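Local coordinates for phosphonate monoester hydrolase (PDB 4UPK), which belongs to the sulfatase family of enzymes, within the alkaline phosphatase clan, at residues Gln93-Asn97 / Ser431-Leu435; Gln43-Cys48 / Tyr313-Ala317. One frame throughout, in Å; residues are numbered along the deposited sequence.

Interaction 1. Residues Gln93-Asn97 / Ser431-Leu435; sequences QYAMN and SFSEL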
loop_
_atom_site.group_PDB
_atom_site.type_symbol
_atom_site.label_atom_id
_atom_site.label_comp_id
_atom_site.label_asym_id
_atom_site.label_seq_id
_atom_site.Cartn_x
_atom_site.Cartn_y
_atom_site.Cartn_z
ATOM N N GLN A 93 -9.417 -14.799 15.583
ATOM C CA GLN A 93 -9.466 -13.722 16.582
ATOM C C GLN A 93 -10.858 -13.539 17.166
ATOM O O GLN A 93 -11.852 -13.776 16.484
ATOM C CB GLN A 93 -9.065 -12.369 15.951
ATOM C CG GLN A 93 -7.716 -12.322 15.269
ATOM C CD GLN A 93 -7.401 -10.951 14.720
ATOM O OE1 GLN A 93 -7.952 -9.931 15.131
ATOM N NE2 GLN A 93 -6.450 -10.886 13.820
ATOM N N TYR A 94 -10.925 -13.027 18.396
ATOM C CA TYR A 94 -12.176 -12.653 19.047
ATOM C C TYR A 94 -12.712 -11.403 18.304
ATOM O O TYR A 94 -11.925 -10.664 17.725
ATOM C CB TYR A 94 -11.928 -12.305 20.529
ATOM C CG TYR A 94 -11.586 -13.496 21.399
ATOM C CD1 TYR A 94 -12.544 -14.458 21.707
ATOM C CD2 TYR A 94 -10.335 -13.607 22.004
ATOM C CE1 TYR A 94 -12.248 -15.531 22.546
ATOM C CE2 TYR A 94 -10.018 -14.692 22.819
ATOM C CZ TYR A 94 -10.977 -15.650 23.093
ATOM O OH TYR A 94 -10.647 -16.733 23.875
ATOM N N ALA A 95 -14.031 -11.195 18.303
ATOM C CA ALA A 95 -14.688 -10.044 17.698
ATOM C C ALA A 95 -14.133 -8.738 18.285
ATOM O O ALA A 95 -14.131 -7.744 17.563
ATOM C CB ALA A 95 -16.200 -10.129 17.916
ATOM N N MET A 96 -13.663 -8.731 19.587
ATOM C CA MET A 96 -13.063 -7.553 20.251
ATOM C C MET A 96 -11.760 -7.143 19.571
ATOM O O MET A 96 -11.351 -5.998 19.656
ATOM C CB MET A 96 -12.899 -7.729 21.788
ATOM C CG MET A 96 -12.030 -8.897 22.229
ATOM S SD MET A 96 -12.091 -9.116 24.027
ATOM C CE MET A 96 -11.096 -10.573 24.191
ATOM N N ASN A 97 -11.145 -8.081 18.857
ATOM C CA ASN A 97 -9.916 -7.865 18.120
ATOM C C ASN A 97 -10.139 -7.645 16.614
ATOM O O ASN A 97 -9.625 -6.652 16.061
ATOM C CB ASN A 97 -8.923 -8.993 18.414
ATOM C CG ASN A 97 -8.399 -8.911 19.828
ATOM O OD1 ASN A 97 -8.320 -7.837 20.421
ATOM N ND2 ASN A 97 -8.047 -10.032 20.412
ATOM N N SER A 431 -15.154 -20.716 28.371
ATOM C CA SER A 431 -15.257 -20.243 26.990
ATOM C C SER A 431 -15.820 -18.816 27.004
ATOM O O SER A 431 -16.437 -18.373 27.979
ATOM C CB SER A 431 -16.076 -21.200 26.118
ATOM O OG SER A 431 -17.438 -21.224 26.513
ATOM N N PHE A 432 -15.546 -18.079 25.948
ATOM C CA PHE A 432 -15.928 -16.684 25.857
ATOM C C PHE A 432 -16.619 -16.351 24.508
ATOM O O PHE A 432 -16.086 -16.664 23.433
ATOM C CB PHE A 432 -14.651 -15.830 26.071
ATOM C CG PHE A 432 -14.845 -14.341 26.012
ATOM C CD1 PHE A 432 -15.215 -13.627 27.148
ATOM C CD2 PHE A 432 -14.611 -13.642 24.835
ATOM C CE1 PHE A 432 -15.356 -12.248 27.105
ATOM C CE2 PHE A 432 -14.746 -12.267 24.793
ATOM C CZ PHE A 432 -15.137 -11.580 25.921
ATOM N N SER A 433 -17.766 -15.676 24.579
ATOM C CA SER A 433 -18.518 -15.237 23.398
ATOM C C SER A 433 -18.894 -13.765 23.499
ATOM O O SER A 433 -18.998 -13.234 24.588
ATOM C CB SER A 433 -19.772 -16.089 23.179
ATOM O OG SER A 433 -19.424 -17.454 23.048
ATOM N N GLU A 434 -19.092 -13.116 22.361
ATOM C CA GLU A 434 -19.470 -11.712 22.270
ATOM C C GLU A 434 -20.639 -11.508 21.298
ATOM O O GLU A 434 -20.833 -12.287 20.358
ATOM C CB GLU A 434 -18.283 -10.850 21.807
ATOM C CG GLU A 434 -17.158 -10.716 22.810
ATOM C CD GLU A 434 -16.028 -9.847 22.302
ATOM O OE1 GLU A 434 -16.143 -8.604 22.394
ATOM O OE2 GLU A 434 -15.103 -10.400 21.672
ATOM N N LEU A 435 -21.394 -10.429 21.510
ATOM C CA LEU A 435 -22.509 -10.055 20.640
ATOM C C LEU A 435 -22.570 -8.548 20.618
ATOM O O LEU A 435 -22.031 -7.902 21.510
ATOM C CB LEU A 435 -23.838 -10.668 21.174
ATOM C CG LEU A 435 -25.064 -10.669 20.244
ATOM C CD1 LEU A 435 -24.959 -11.753 19.176
ATOM C CD2 LEU A 435 -26.348 -10.890 21.047
HETATM O O HOH W 1 -15.264 -12.982 20.497
#
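Glu434 carries its CG anti to its own carbonyl carbon (chi1 -69°) and runs straight on from there, which lays its carboxylate against the first residues of helix 95-98. Phe432, two residues earlier on the same strand, has CG anti to the backbone N and brings its ring up to Tyr94 and Met96. The carboxylate holds the start of the helix once directly and once through a water. Met96 N donates directly to Glu434 OE2 at 3.0 Å. The bond is bent, with an N-H...O angle of 136°, and reaches the syn side of the oxygen, somewhat out of the carboxylate plane. Ala95 N donates to the water at 3.1 Å, and the water donates on to Glu434 OE2. That one buried oxygen thus serves two backbone amides at the start of the helix. Met96 CB lies 3.4 Å from Glu434 OE1, and the two side chains cross at about a right angle. The aromatic pair is T-shaped: Phe432 turns its edge to the face of Tyr94, with centroids 5.5 Å apart and planes at 88°. Phe432 CD2 is 3.8 Å from Tyr94 CE1. Met96 SD stands obliquely 5.2 Å from the Phe432 ring centroid, a Met-aromatic contact. Tyr94 OH is bonded to Glu390, whose other carboxylate oxygen takes Phe432 N. Helix 499-515 adds His512 and Arg513 beside Met96 and Phe432, and Met96 also packs on Met517 of the second subunit. Tyr94 is the N-cap residue, and the contact is a buried helix N-terminus held by a strand carboxylate, joining helix 95-98 to strand 431-436, at one end of the chain's four-stranded antiparallel sheet.

Interaction 2. Residues Gln43-Cys48 / Tyr313-Ala317; sequences QLRADC and YLGLA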
loop_
_atom_site.group_PDB
_atom_site.type_symbol
_atom_site.label_atom_id
_atom_site.label_comp_id
_atom_site.label_asym_id
_atom_site.label_seq_id
_atom_site.Cartn_x
_atom_site.Cartn_y
_atom_site.Cartn_z
ATOM N N GLN A 43 -25.857 -22.794 10.831
ATOM C CA GLN A 43 -26.942 -22.933 11.810
ATOM C C GLN A 43 -27.257 -24.310 12.388
ATOM O O GLN A 43 -28.293 -24.438 13.028
ATOM C CB GLN A 43 -28.213 -22.208 11.311
ATOM C CG GLN A 43 -28.744 -21.149 12.253
ATOM C CD GLN A 43 -29.411 -19.983 11.553
ATOM O OE1 GLN A 43 -30.631 -19.851 11.539
ATOM N NE2 GLN A 43 -28.626 -19.089 10.980
ATOM N N LEU A 44 -26.377 -25.325 12.218
ATOM C CA LEU A 44 -26.591 -26.667 12.790
ATOM C C LEU A 44 -26.277 -26.729 14.305
ATOM O O LEU A 44 -25.148 -26.444 14.715
ATOM C CB LEU A 44 -25.869 -27.787 11.997
ATOM C CG LEU A 44 -26.222 -29.270 12.361
ATOM C CD1 LEU A 44 -27.661 -29.614 12.053
ATOM C CD2 LEU A 44 -25.274 -30.259 11.693
ATOM N N ARG A 45 -27.293 -27.075 15.131
ATOM C CA ARG A 45 -27.149 -27.162 16.593
ATOM C C ARG A 45 -26.275 -28.336 16.974
ATOM O O ARG A 45 -26.335 -29.370 16.308
ATOM C CB ARG A 45 -28.520 -27.333 17.274
ATOM C CG ARG A 45 -29.366 -26.071 17.324
ATOM C CD ARG A 45 -30.808 -26.389 17.671
ATOM N NE ARG A 45 -30.949 -26.890 19.037
ATOM C CZ ARG A 45 -31.602 -26.266 20.014
ATOM N NH1 ARG A 45 -32.171 -25.089 19.796
ATOM N NH2 ARG A 45 -31.687 -26.814 21.219
ATOM N N ALA A 46 -25.473 -28.184 18.047
ATOM C CA ALA A 46 -24.630 -29.249 18.591
ATOM C C ALA A 46 -25.497 -30.445 19.059
ATOM O O ALA A 46 -25.113 -31.592 18.820
ATOM C CB ALA A 46 -23.798 -28.724 19.752
ATOM N N ASP A 47 -26.672 -30.168 19.676
ATOM C CA ASP A 47 -27.586 -31.196 20.194
ATOM C C ASP A 47 -28.287 -32.079 19.147
ATOM O O ASP A 47 -28.907 -33.070 19.511
ATOM C CB ASP A 47 -28.546 -30.643 21.272
ATOM C CG ASP A 47 -29.642 -29.680 20.826
ATOM O OD1 ASP A 47 -29.697 -29.347 19.617
ATOM O OD2 ASP A 47 -30.446 -29.269 21.683
ATOM N N CYS A 48 -28.144 -31.742 17.852
ATOM C CA CYS A 48 -28.676 -32.520 16.728
ATOM C C CYS A 48 -27.714 -33.658 16.409
ATOM O O CYS A 48 -28.155 -34.733 16.007
ATOM C CB CYS A 48 -28.908 -31.628 15.513
ATOM S SG CYS A 48 -30.310 -30.511 15.694
ATOM N N TYR A 313 -36.452 -28.014 9.543
ATOM C CA TYR A 313 -35.054 -27.749 9.902
ATOM C C TYR A 313 -34.256 -29.061 10.013
ATOM O O TYR A 313 -33.168 -29.159 9.434
ATOM C CB TYR A 313 -35.002 -26.971 11.233
ATOM C CG TYR A 313 -33.616 -26.811 11.825
ATOM C CD1 TYR A 313 -33.094 -27.763 12.701
ATOM C CD2 TYR A 313 -32.853 -25.681 11.565
ATOM C CE1 TYR A 313 -31.827 -27.612 13.269
ATOM C CE2 TYR A 313 -31.585 -25.517 12.131
ATOM C CZ TYR A 313 -31.079 -26.484 12.985
ATOM O OH TYR A 313 -29.832 -26.330 13.558
ATOM N N LEU A 314 -34.795 -30.057 10.756
ATOM C CA LEU A 314 -34.173 -31.366 10.918
ATOM C C LEU A 314 -34.081 -32.131 9.592
ATOM O O LEU A 314 -33.089 -32.814 9.362
ATOM C CB LEU A 314 -34.887 -32.211 11.997
ATOM C CG LEU A 314 -34.898 -31.681 13.437
ATOM C CD1 LEU A 314 -35.813 -32.522 14.305
ATOM C CD2 LEU A 314 -33.483 -31.638 14.032
ATOM N N GLY A 315 -35.072 -31.960 8.718
ATOM C CA GLY A 315 -35.101 -32.577 7.387
ATOM C C GLY A 315 -34.016 -32.043 6.463
ATOM O O GLY A 315 -33.389 -32.816 5.747
ATOM N N LEU A 316 -33.722 -30.720 6.543
ATOM C CA LEU A 316 -32.649 -30.027 5.805
ATOM C C LEU A 316 -31.263 -30.461 6.292
ATOM O O LEU A 316 -30.351 -30.581 5.467
ATOM C CB LEU A 316 -32.796 -28.497 5.887
ATOM C CG LEU A 316 -33.940 -27.875 5.086
ATOM C CD1 LEU A 316 -34.182 -26.411 5.534
ATOM C CD2 LEU A 316 -33.681 -27.959 3.597
ATOM N N ALA A 317 -31.103 -30.696 7.614
ATOM C CA ALA A 317 -29.869 -31.210 8.236
ATOM C C ALA A 317 -29.606 -32.651 7.716
ATOM O O ALA A 317 -28.483 -32.948 7.330
ATOM C CB ALA A 317 -29.986 -31.202 9.747
#
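The Tyr313 ring works through its edge. Gln43 O lies in the ring plane beside the hydroxyl, on the CE2 side, Arg45 N is near that plane, and Cys48 SG sits at the rim on the CE1 side. The hydroxyl is bonded twice to the backbone of the loop residues Gln43 and Arg45. Tyr313 OH donates to Gln43 O at 2.5 Å, a very short bond, and accepts from Arg45 N at 3.1 Å with an N-H...O angle of 141°. Donor and acceptor roles of the hydroxyl are both filled, which fixes the loop at two points. CG anti to the backbone N (chi1 171°) sends the tyrosine from its helix across to this loop. In the alkaline phosphatase-like fold of the sulfatases, the loop follows the central strand 35-41, and helix 303-333 covers it here. Cys48 SG is 4.1 Å from Tyr313 CE1, a sulfur-aromatic contact at the ring edge, and 3.8 Å from Leu314 CD2. At the other end Leu44 CD1 meets Ala317 CB at 3.6 Å. The Arg45 guanidinium stands nearly perpendicular to the tyrosine ring and meets Asp47 at its own edge. The grip is side-on: Arg45 NE to Asp47 OD1 and Arg45 NH2 to Asp47 OD2, both 2.8 Å and nearly straight. Asp354 forms a second salt bridge with Arg45 NH2, and Glu350 O accepts from Arg45 NH1.

Overall arrangement
Both interactions are buried, and they lie on opposite sides of the chain's centre. Their centres are 24 Å apart and their nearest atoms about 12 Å, so they do not touch. They share no helix or strand. Interaction 1 ties a short helix to the four-stranded antiparallel sheet, while interaction 2 ties the loop after a strand of the large mixed sheet to a long helix. Both use a side-chain oxygen to accept from a backbone N-H. In 93-97/431-435 it is an acid, aided by a water; in 43-48/313-317 it is a tyrosine hydroxyl, which also donates to a carbonyl. A second subunit reaches interaction 1; no other chain touches the segments of interaction 2.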